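Local coordinates for putative sugar binding protein (Bacteroides vulgatus ATCC 8482, PDB 3KEZ), which probably binds sugars or other nutrients at the outer membrane as a calcium-containing member of the SusD family, at residues A[186-200]-A[218-231]. Residues are numbered along the deposited sequence; the frame is centred on the assembly and turned at random.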
ATOM      1  N   GLY A 186      17.734   5.638   9.675  1.00  8.84           N
ATOM      2  CA  GLY A 186      17.958   4.981   8.368  1.00 10.91           C
ATOM      3  C   GLY A 186      18.493   3.547   8.387  1.00 13.12           C
ATOM      4  O   GLY A 186      18.675   2.926   7.337  1.00 13.88           O
ATOM      5  N   ASP A 187      18.767   3.013   9.574  1.00 13.61           N
ATOM      6  CA  ASP A 187      19.220   1.631   9.698  1.00 13.40           C
ATOM      7  C   ASP A 187      18.161   0.630   9.236  1.00 13.56           C
ATOM      8  O   ASP A 187      16.949   0.880   9.331  1.00  9.71           O
ATOM      9  CB  ASP A 187      19.604   1.298  11.148  1.00 14.47           C
ATOM     10  CG  ASP A 187      20.771   2.122  11.646  1.00 14.51           C
ATOM     11  OD1 ASP A 187      21.367   2.865  10.858  1.00 15.24           O
ATOM     12  OD2 ASP A 187      21.092   2.014  12.820  1.00 12.15           O
ATOM     13  N   PHE A 188      18.640  -0.491   8.697  1.00 14.14           N
ATOM     14  CA  PHE A 188      17.773  -1.657   8.473  1.00 14.16           C
ATOM     15  C   PHE A 188      17.041  -2.027   9.770  1.00 13.94           C
ATOM     16  O   PHE A 188      17.617  -2.015  10.857  1.00 14.65           O
ATOM     17  CB  PHE A 188      18.607  -2.841   7.966  1.00 12.79           C
ATOM     18  CG  PHE A 188      17.796  -4.038   7.628  1.00  8.45           C
ATOM     19  CD1 PHE A 188      17.233  -4.163   6.385  1.00 15.79           C
ATOM     20  CD2 PHE A 188      17.588  -5.037   8.568  1.00 19.63           C
ATOM     21  CE1 PHE A 188      16.498  -5.271   6.056  1.00 11.85           C
ATOM     22  CE2 PHE A 188      16.827  -6.153   8.270  1.00 19.02           C
ATOM     23  CZ  PHE A 188      16.278  -6.283   7.022  1.00 17.21           C
ATOM     24  N   ASN A 189      15.754  -2.291   9.668  1.00 14.41           N
ATOM     25  CA  ASN A 189      14.928  -2.543  10.851  1.00 15.73           C
ATOM     26  C   ASN A 189      13.790  -3.457  10.468  1.00 12.96           C
ATOM     27  O   ASN A 189      12.732  -3.034  10.007  1.00 12.91           O
ATOM     28  CB  ASN A 189      14.424  -1.246  11.465  1.00 13.62           C
ATOM     29  CG  ASN A 189      14.009  -1.400  12.908  1.00 15.00           C
ATOM     30  OD1 ASN A 189      14.072  -2.497  13.496  1.00 17.78           O
ATOM     31  ND2 ASN A 189      13.540  -0.293  13.496  1.00 12.85           N
ATOM     32  N   LYS A 190      14.063  -4.737  10.679  1.00 16.04           N
ATOM     33  CA  LYS A 190      13.291  -5.840  10.125  1.00 17.15           C
ATOM     34  C   LYS A 190      11.882  -5.815  10.644  1.00 13.72           C
ATOM     35  O   LYS A 190      11.664  -5.884  11.862  1.00 13.27           O
ATOM     36  CB  LYS A 190      13.947  -7.150  10.596  1.00 19.90           C
ATOM     37  CG  LYS A 190      13.273  -8.409  10.172  1.00 21.76           C
ATOM     38  CD  LYS A 190      13.456  -8.644   8.716  1.00 18.09           C
ATOM     39  CE  LYS A 190      12.967 -10.036   8.345  1.00 14.29           C
ATOM     40  NZ  LYS A 190      13.257 -10.279   6.908  1.00 21.09           N
ATOM     41  N   GLY A 191      10.912  -5.737   9.743  1.00 14.12           N
ATOM     42  CA  GLY A 191       9.512  -5.718  10.178  1.00 13.17           C
ATOM     43  C   GLY A 191       9.077  -4.402  10.802  1.00 13.86           C
ATOM     44  O   GLY A 191       7.961  -4.311  11.316  1.00 12.18           O
ATOM     45  N   LYS A 192       9.925  -3.367  10.722  1.00 12.06           N
ATOM     46  CA  LYS A 192       9.558  -2.039  11.265  1.00 13.78           C
ATOM     47  C   LYS A 192       9.739  -0.934  10.217  1.00 12.36           C
ATOM     48  O   LYS A 192      10.497  -1.100   9.262  1.00 13.68           O
ATOM     49  CB  LYS A 192      10.372  -1.748  12.530  1.00 11.47           C
ATOM     50  CG  LYS A 192      10.100  -2.787  13.643  1.00 17.23           C
ATOM     51  CD  LYS A 192      10.773  -2.431  14.960  1.00 26.90           C
ATOM     52  CE  LYS A 192      10.570  -3.541  15.986  1.00 28.41           C
ATOM     53  NZ  LYS A 192       9.246  -4.178  15.792  1.00 29.51           N
ATOM     54  N   VAL A 193       9.049   0.197  10.407  1.00 11.18           N
ATOM     55  CA  VAL A 193       9.228   1.365   9.518  1.00  7.61           C
ATOM     56  C   VAL A 193      10.512   2.076   9.810  1.00 10.49           C
ATOM     57  O   VAL A 193      10.855   2.287  10.986  1.00 14.93           O
ATOM     58  CB  VAL A 193       8.042   2.344   9.645  1.00 10.15           C
ATOM     59  CG1 VAL A 193       8.264   3.573   8.795  1.00  5.76           C
ATOM     60  CG2 VAL A 193       6.815   1.611   9.250  1.00 11.94           C
ATOM     61  N   ASN A 194      11.251   2.407   8.749  1.00 10.94           N
ATOM     62  CA  ASN A 194      12.476   3.235   8.872  1.00 10.54           C
ATOM     63  C   ASN A 194      12.431   4.503   8.008  1.00  8.85           C
ATOM     64  O   ASN A 194      11.409   4.793   7.376  1.00  8.65           O
ATOM     65  CB  ASN A 194      13.777   2.406   8.710  1.00 10.69           C
ATOM     66  CG  ASN A 194      14.103   2.105   7.303  1.00 15.74           C
ATOM     67  OD1 ASN A 194      13.456   2.612   6.414  1.00  9.19           O
ATOM     68  ND2 ASN A 194      15.158   1.294   7.074  1.00 13.12           N
ATOM     69  N   ARG A 195      13.498   5.308   8.036  1.00  9.51           N
ATOM     70  CA  ARG A 195      13.441   6.592   7.348  1.00  8.74           C
ATOM     71  C   ARG A 195      13.079   6.463   5.853  1.00 10.41           C
ATOM     72  O   ARG A 195      12.254   7.235   5.311  1.00 11.09           O
ATOM     73  CB  ARG A 195      14.748   7.360   7.502  1.00  8.99           C
ATOM     74  CG  ARG A 195      14.657   8.793   7.003  1.00 15.05           C
ATOM     75  CD  ARG A 195      15.977   9.535   7.207  1.00 16.12           C
ATOM     76  NE  ARG A 195      16.422   9.419   8.584  1.00 21.48           N
ATOM     77  CZ  ARG A 195      17.686   9.519   8.991  1.00 24.43           C
ATOM     78  NH1 ARG A 195      18.665   9.748   8.119  1.00 21.55           N
ATOM     79  NH2 ARG A 195      17.979   9.368  10.278  1.00 26.71           N
ATOM     80  N   TRP A 196      13.692   5.499   5.182  1.00 10.42           N
ATOM     81  CA  TRP A 196      13.548   5.364   3.736  1.00 11.67           C
ATOM     82  C   TRP A 196      12.149   4.878   3.347  1.00 12.42           C
ATOM     83  O   TRP A 196      11.560   5.369   2.385  1.00 12.89           O
ATOM     84  CB  TRP A 196      14.659   4.477   3.153  1.00 12.12           C
ATOM     85  CG  TRP A 196      15.970   4.688   3.832  1.00  9.52           C
ATOM     86  CD1 TRP A 196      16.696   3.749   4.487  1.00 16.55           C
ATOM     87  CD2 TRP A 196      16.688   5.932   3.989  1.00  6.67           C
ATOM     88  NE1 TRP A 196      17.839   4.319   5.029  1.00  9.10           N
ATOM     89  CE2 TRP A 196      17.854   5.650   4.725  1.00 11.36           C
ATOM     90  CE3 TRP A 196      16.453   7.247   3.578  1.00 11.59           C
ATOM     91  CZ2 TRP A 196      18.788   6.630   5.053  1.00 13.69           C
ATOM     92  CZ3 TRP A 196      17.376   8.229   3.926  1.00 12.83           C
ATOM     93  CH2 TRP A 196      18.533   7.908   4.634  1.00 14.08           C
ATOM     94  N   ALA A 197      11.596   3.940   4.118  1.00 11.00           N
ATOM     95  CA  ALA A 197      10.182   3.551   3.959  1.00 10.88           C
ATOM     96  C   ALA A 197       9.275   4.769   4.105  1.00  7.65           C
ATOM     97  O   ALA A 197       8.438   5.035   3.237  1.00  9.41           O
ATOM     98  CB  ALA A 197       9.768   2.467   5.011  1.00 10.92           C
ATOM     99  N   ALA A 198       9.447   5.530   5.175  1.00 11.13           N
ATOM    100  CA  ALA A 198       8.571   6.721   5.389  1.00 11.03           C
ATOM    101  C   ALA A 198       8.728   7.771   4.266  1.00 11.48           C
ATOM    102  O   ALA A 198       7.742   8.328   3.824  1.00 12.25           O
ATOM    103  CB  ALA A 198       8.781   7.369   6.765  1.00  7.52           C
HETATM  104  N   MSE A 199       9.946   8.000   3.789  1.00 10.45           N
HETATM  105  CA  MSE A 199      10.162   8.942   2.677  1.00 10.94           C
HETATM  106  C   MSE A 199       9.474   8.447   1.388  1.00 10.01           C
HETATM  107  O   MSE A 199       8.915   9.227   0.622  1.00 10.39           O
HETATM  108  CB  MSE A 199      11.634   9.170   2.412  1.00 11.66           C
HETATM  109  CG  MSE A 199      12.340   9.972   3.389  1.00 16.51           C
HETATM  110 SE   MSE A 199      14.113  10.426   2.712  0.75 12.24          SE
HETATM  111  CE  MSE A 199      14.704  11.559   4.204  1.00 14.50           C
ATOM    112  N   THR A 200       9.541   7.147   1.137  1.00 11.19           N
ATOM    113  CA  THR A 200       8.898   6.574  -0.048  1.00 10.37           C
ATOM    114  C   THR A 200       7.390   6.747   0.037  1.00  7.89           C
ATOM    115  O   THR A 200       6.780   7.222  -0.913  1.00 12.08           O
ATOM    116  CB  THR A 200       9.266   5.100  -0.236  1.00 11.16           C
ATOM    117  OG1 THR A 200      10.675   4.994  -0.389  1.00  9.46           O
ATOM    118  CG2 THR A 200       8.599   4.500  -1.437  1.00  7.99           C
HETATM  119  N   MSE A 218      11.383  13.844  -2.299  1.00 11.42           N
HETATM  120  CA  MSE A 218      11.331  12.761  -1.296  1.00 12.57           C
HETATM  121  C   MSE A 218      11.701  11.390  -1.926  1.00 11.52           C
HETATM  122  O   MSE A 218      12.395  10.592  -1.276  1.00  9.90           O
HETATM  123  CB  MSE A 218       9.970  12.659  -0.600  1.00  8.19           C
HETATM  124  CG  MSE A 218       9.690  13.693   0.440  1.00 13.89           C
HETATM  125 SE   MSE A 218      10.864  13.475   1.986  0.75 12.20          SE
HETATM  126  CE  MSE A 218      10.561  15.230   2.718  1.00 17.05           C
ATOM    127  N   ALA A 219      11.231  11.114  -3.151  1.00 10.73           N
ATOM    128  CA  ALA A 219      11.569   9.837  -3.822  1.00 10.42           C
ATOM    129  C   ALA A 219      13.061   9.733  -4.101  1.00  9.27           C
ATOM    130  O   ALA A 219      13.701   8.687  -3.817  1.00 10.86           O
ATOM    131  CB  ALA A 219      10.746   9.653  -5.094  1.00  7.81           C
ATOM    132  N   GLU A 220      13.649  10.827  -4.585  1.00 11.55           N
ATOM    133  CA  GLU A 220      15.063  10.844  -4.887  1.00 10.99           C
ATOM    134  C   GLU A 220      15.909  10.659  -3.626  1.00 14.97           C
ATOM    135  O   GLU A 220      16.905   9.963  -3.662  1.00 13.86           O
ATOM    136  CB  GLU A 220      15.492  12.139  -5.616  1.00 13.97           C
ATOM    137  CG  GLU A 220      14.990  12.201  -7.032  1.00 10.54           C
ATOM    138  CD  GLU A 220      15.752  13.232  -7.905  1.00 15.15           C
ATOM    139  OE1 GLU A 220      15.383  14.421  -7.883  1.00  9.45           O
ATOM    140  OE2 GLU A 220      16.663  12.836  -8.667  1.00 12.71           O
ATOM    141  N   ASN A 221      15.525  11.299  -2.533  1.00 12.64           N
ATOM    142  CA  ASN A 221      16.269  11.165  -1.278  1.00 12.99           C
ATOM    143  C   ASN A 221      16.060   9.791  -0.645  1.00 11.29           C
ATOM    144  O   ASN A 221      16.989   9.236  -0.062  1.00  9.59           O
ATOM    145  CB  ASN A 221      15.898  12.301  -0.309  1.00  9.85           C
ATOM    146  CG  ASN A 221      16.451  13.653  -0.770  1.00 14.68           C
ATOM    147  OD1 ASN A 221      17.522  13.730  -1.374  1.00 24.51           O
ATOM    148  ND2 ASN A 221      15.755  14.705  -0.443  1.00 23.04           N
ATOM    149  N   ALA A 222      14.861   9.229  -0.809  1.00  9.44           N
ATOM    150  CA  ALA A 222      14.577   7.869  -0.318  1.00  9.33           C
ATOM    151  C   ALA A 222      15.536   6.882  -0.981  1.00  9.38           C
ATOM    152  O   ALA A 222      16.095   5.982  -0.316  1.00 11.22           O
ATOM    153  CB  ALA A 222      13.159   7.466  -0.611  1.00  5.07           C
ATOM    154  N   ILE A 223      15.725   7.045  -2.282  1.00 10.67           N
ATOM    155  CA  ILE A 223      16.619   6.167  -3.057  1.00 11.51           C
ATOM    156  C   ILE A 223      18.069   6.318  -2.627  1.00 10.23           C
ATOM    157  O   ILE A 223      18.740   5.319  -2.369  1.00 13.50           O
ATOM    158  CB  ILE A 223      16.497   6.399  -4.609  1.00 10.25           C
ATOM    159  CG1 ILE A 223      15.112   5.989  -5.133  1.00 12.82           C
ATOM    160  CG2 ILE A 223      17.623   5.636  -5.386  1.00 10.81           C
ATOM    161  CD1 ILE A 223      14.745   6.661  -6.472  1.00 10.22           C
ATOM    162  N   LYS A 224      18.549   7.561  -2.574  1.00 13.13           N
ATOM    163  CA  LYS A 224      19.953   7.841  -2.257  0.50 11.69           C
ATOM    164  C   LYS A 224      20.305   7.305  -0.862  1.00 11.36           C
ATOM    165  O   LYS A 224      21.363   6.687  -0.671  1.00 10.93           O
ATOM    166  CB  LYS A 224      20.262   9.348  -2.372  0.50 11.94           C
ATOM    167  CG  LYS A 224      21.582   9.801  -1.725  0.50 13.60           C
ATOM    168  CD  LYS A 224      21.998  11.198  -2.169  0.50 15.55           C
ATOM    169  CE  LYS A 224      23.207  11.702  -1.368  0.50 17.57           C
ATOM    170  NZ  LYS A 224      23.802  12.928  -1.976  0.50 16.80           N
ATOM    171  N   GLY A 225      19.424   7.553   0.096  1.00 13.58           N
ATOM    172  CA  GLY A 225      19.617   7.073   1.463  1.00 12.50           C
ATOM    173  C   GLY A 225      19.546   5.561   1.621  1.00  9.41           C
ATOM    174  O   GLY A 225      20.407   4.962   2.275  1.00  7.42           O
ATOM    175  N   ALA A 226      18.515   4.939   1.037  1.00  9.76           N
ATOM    176  CA  ALA A 226      18.357   3.475   1.121  1.00  9.61           C
ATOM    177  C   ALA A 226      19.544   2.797   0.456  1.00 12.73           C
ATOM    178  O   ALA A 226      20.116   1.837   1.004  1.00 13.45           O
ATOM    179  CB  ALA A 226      17.067   2.992   0.477  1.00  6.49           C
ATOM    180  N   GLU A 227      19.941   3.280  -0.715  1.00 10.86           N
ATOM    181  CA  GLU A 227      21.080   2.639  -1.396  1.00 11.95           C
ATOM    182  C   GLU A 227      22.409   2.852  -0.627  1.00 11.25           C
ATOM    183  O   GLU A 227      23.218   1.930  -0.557  1.00 11.53           O
ATOM    184  CB  GLU A 227      21.135   3.012  -2.886  1.00 12.70           C
ATOM    185  CG  GLU A 227      19.857   2.480  -3.643  1.00  9.74           C
ATOM    186  CD  GLU A 227      19.831   2.790  -5.108  1.00 12.65           C
ATOM    187  OE1 GLU A 227      20.727   3.542  -5.572  1.00 14.37           O
ATOM    188  OE2 GLU A 227      18.935   2.251  -5.807  1.00 15.05           O
ATOM    189  N   LYS A 228      22.629   4.017  -0.010  1.00 11.08           N
ATOM    190  CA  LYS A 228      23.811   4.156   0.883  1.00 14.29           C
ATOM    191  C   LYS A 228      23.762   3.139   2.024  1.00 12.61           C
ATOM    192  O   LYS A 228      24.774   2.679   2.507  1.00 10.07           O
ATOM    193  CB  LYS A 228      23.887   5.531   1.541  1.00 17.45           C
ATOM    194  CG  LYS A 228      24.334   6.675   0.659  1.00 27.89           C
ATOM    195  CD  LYS A 228      24.698   7.944   1.468  1.00 34.55           C
ATOM    196  CE  LYS A 228      24.846   9.156   0.525  1.00 41.19           C
ATOM    197  NZ  LYS A 228      26.085   9.965   0.789  1.00 41.56           N
ATOM    198  N   GLU A 229      22.564   2.830   2.479  1.00 13.37           N
ATOM    199  CA  GLU A 229      22.366   1.858   3.543  1.00 12.86           C
ATOM    200  C   GLU A 229      22.531   0.396   3.064  1.00 14.55           C
ATOM    201  O   GLU A 229      22.644  -0.511   3.894  1.00 18.10           O
ATOM    202  CB  GLU A 229      21.008   2.119   4.199  1.00 13.79           C
ATOM    203  CG  GLU A 229      20.885   1.639   5.597  1.00 17.60           C
ATOM    204  CD  GLU A 229      21.893   2.283   6.521  1.00 25.38           C
ATOM    205  OE1 GLU A 229      22.316   3.421   6.222  1.00 20.51           O
ATOM    206  OE2 GLU A 229      22.259   1.641   7.534  1.00 19.01           O
ATOM    207  N   GLY A 230      22.593   0.169   1.748  1.00 12.48           N
ATOM    208  CA  GLY A 230      22.845  -1.158   1.170  1.00 12.71           C
ATOM    209  C   GLY A 230      21.636  -1.844   0.563  1.00 14.21           C
ATOM    210  O   GLY A 230      21.709  -2.986   0.079  1.00 14.13           O
ATOM    211  N   TYR A 231      20.495  -1.167   0.586  1.00 13.12           N
ATOM    212  CA  TYR A 231      19.351  -1.657  -0.150  1.00 11.34           C
ATOM    213  C   TYR A 231      19.650  -1.491  -1.642  1.00 11.88           C
ATOM    214  O   TYR A 231      20.385  -0.620  -2.057  1.00 12.77           O
ATOM    215  CB  TYR A 231      18.095  -0.878   0.217  1.00 12.19           C
ATOM    216  CG  TYR A 231      17.604  -0.951   1.652  1.00 10.44           C
ATOM    217  CD1 TYR A 231      18.037  -0.025   2.602  1.00 14.33           C
ATOM    218  CD2 TYR A 231      16.639  -1.883   2.046  1.00 12.19           C
ATOM    219  CE1 TYR A 231      17.546  -0.034   3.920  1.00 10.50           C
ATOM    220  CE2 TYR A 231      16.140  -1.905   3.370  1.00  7.92           C
ATOM    221  CZ  TYR A 231      16.588  -0.975   4.289  1.00  7.93           C
ATOM    222  OH  TYR A 231      16.118  -0.971   5.570  1.00  8.30           O
TER
HETATM  223  O   HOH W   1      21.514   4.663   8.793  1.00 30.17           O
HETATM  224  O   HOH W   2      21.395  -0.825   8.160  1.00  9.49           O
HETATM  225  O   HOH W   3      14.461  -2.257   7.021  1.00 13.07           O
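W196 turns CG beside its own backbone N (chi1 -37°), which lays the indole across the helix of 218-229, where it is a knob in the hole formed by A222, G225, A226 and E229. One face lies on bare backbone: G225 CA is 3.5 Å from the centroid of the six-membered ring of W196, a CH-pi contact, and A226 N sits over the same face. Glycine suits this place because, having no side chain, it lets the indole rest directly on the backbone. Beyond the indole, M199 CB comes to 3.8 Å from A222 CB, close because A222 is small, and the extended selenomethionine carries SE along the N221-A222 backbone. The two antiparallel helices, 195-209 and 212-229, thus form an alpha-hairpin, consistent with the TPR-like helical region of SusD relatives; their short segments pass 8.4 Å apart.

N194 holds CG between its backbone N and carbonyl carbon (chi1 79°), and its amide works at both ends. OD1 caps the helix by accepting from A197 N, with a weak bond from W196 N, while ND2 donates to D187 O. N194 ND2 also donates weakly to Y231 OH at 2.9 Å. The Schellman motif at G230, with positive phi, includes the bond from Y231 N to A226 O. Y231 OH lies 3.5 Å from F188 CD1, and a water joins that hydroxyl to N189 N.

W196 NE1 donates to G186 O at 2.8 Å, a bent bond that helps to set the indole's rotation. Nearby, D187 OD1 and E229 OE2 lie 3.7 Å apart; one water donates to D187 OD1 and, weakly, to E229 OE1, which probably eases the repulsion, and a second links F188 N to E229 OE2. The chemistry therefore divides: apolar surfaces join the helices, whereas amide, hydroxyl and water bonds tie the 186-194 loop to E229 and Y231.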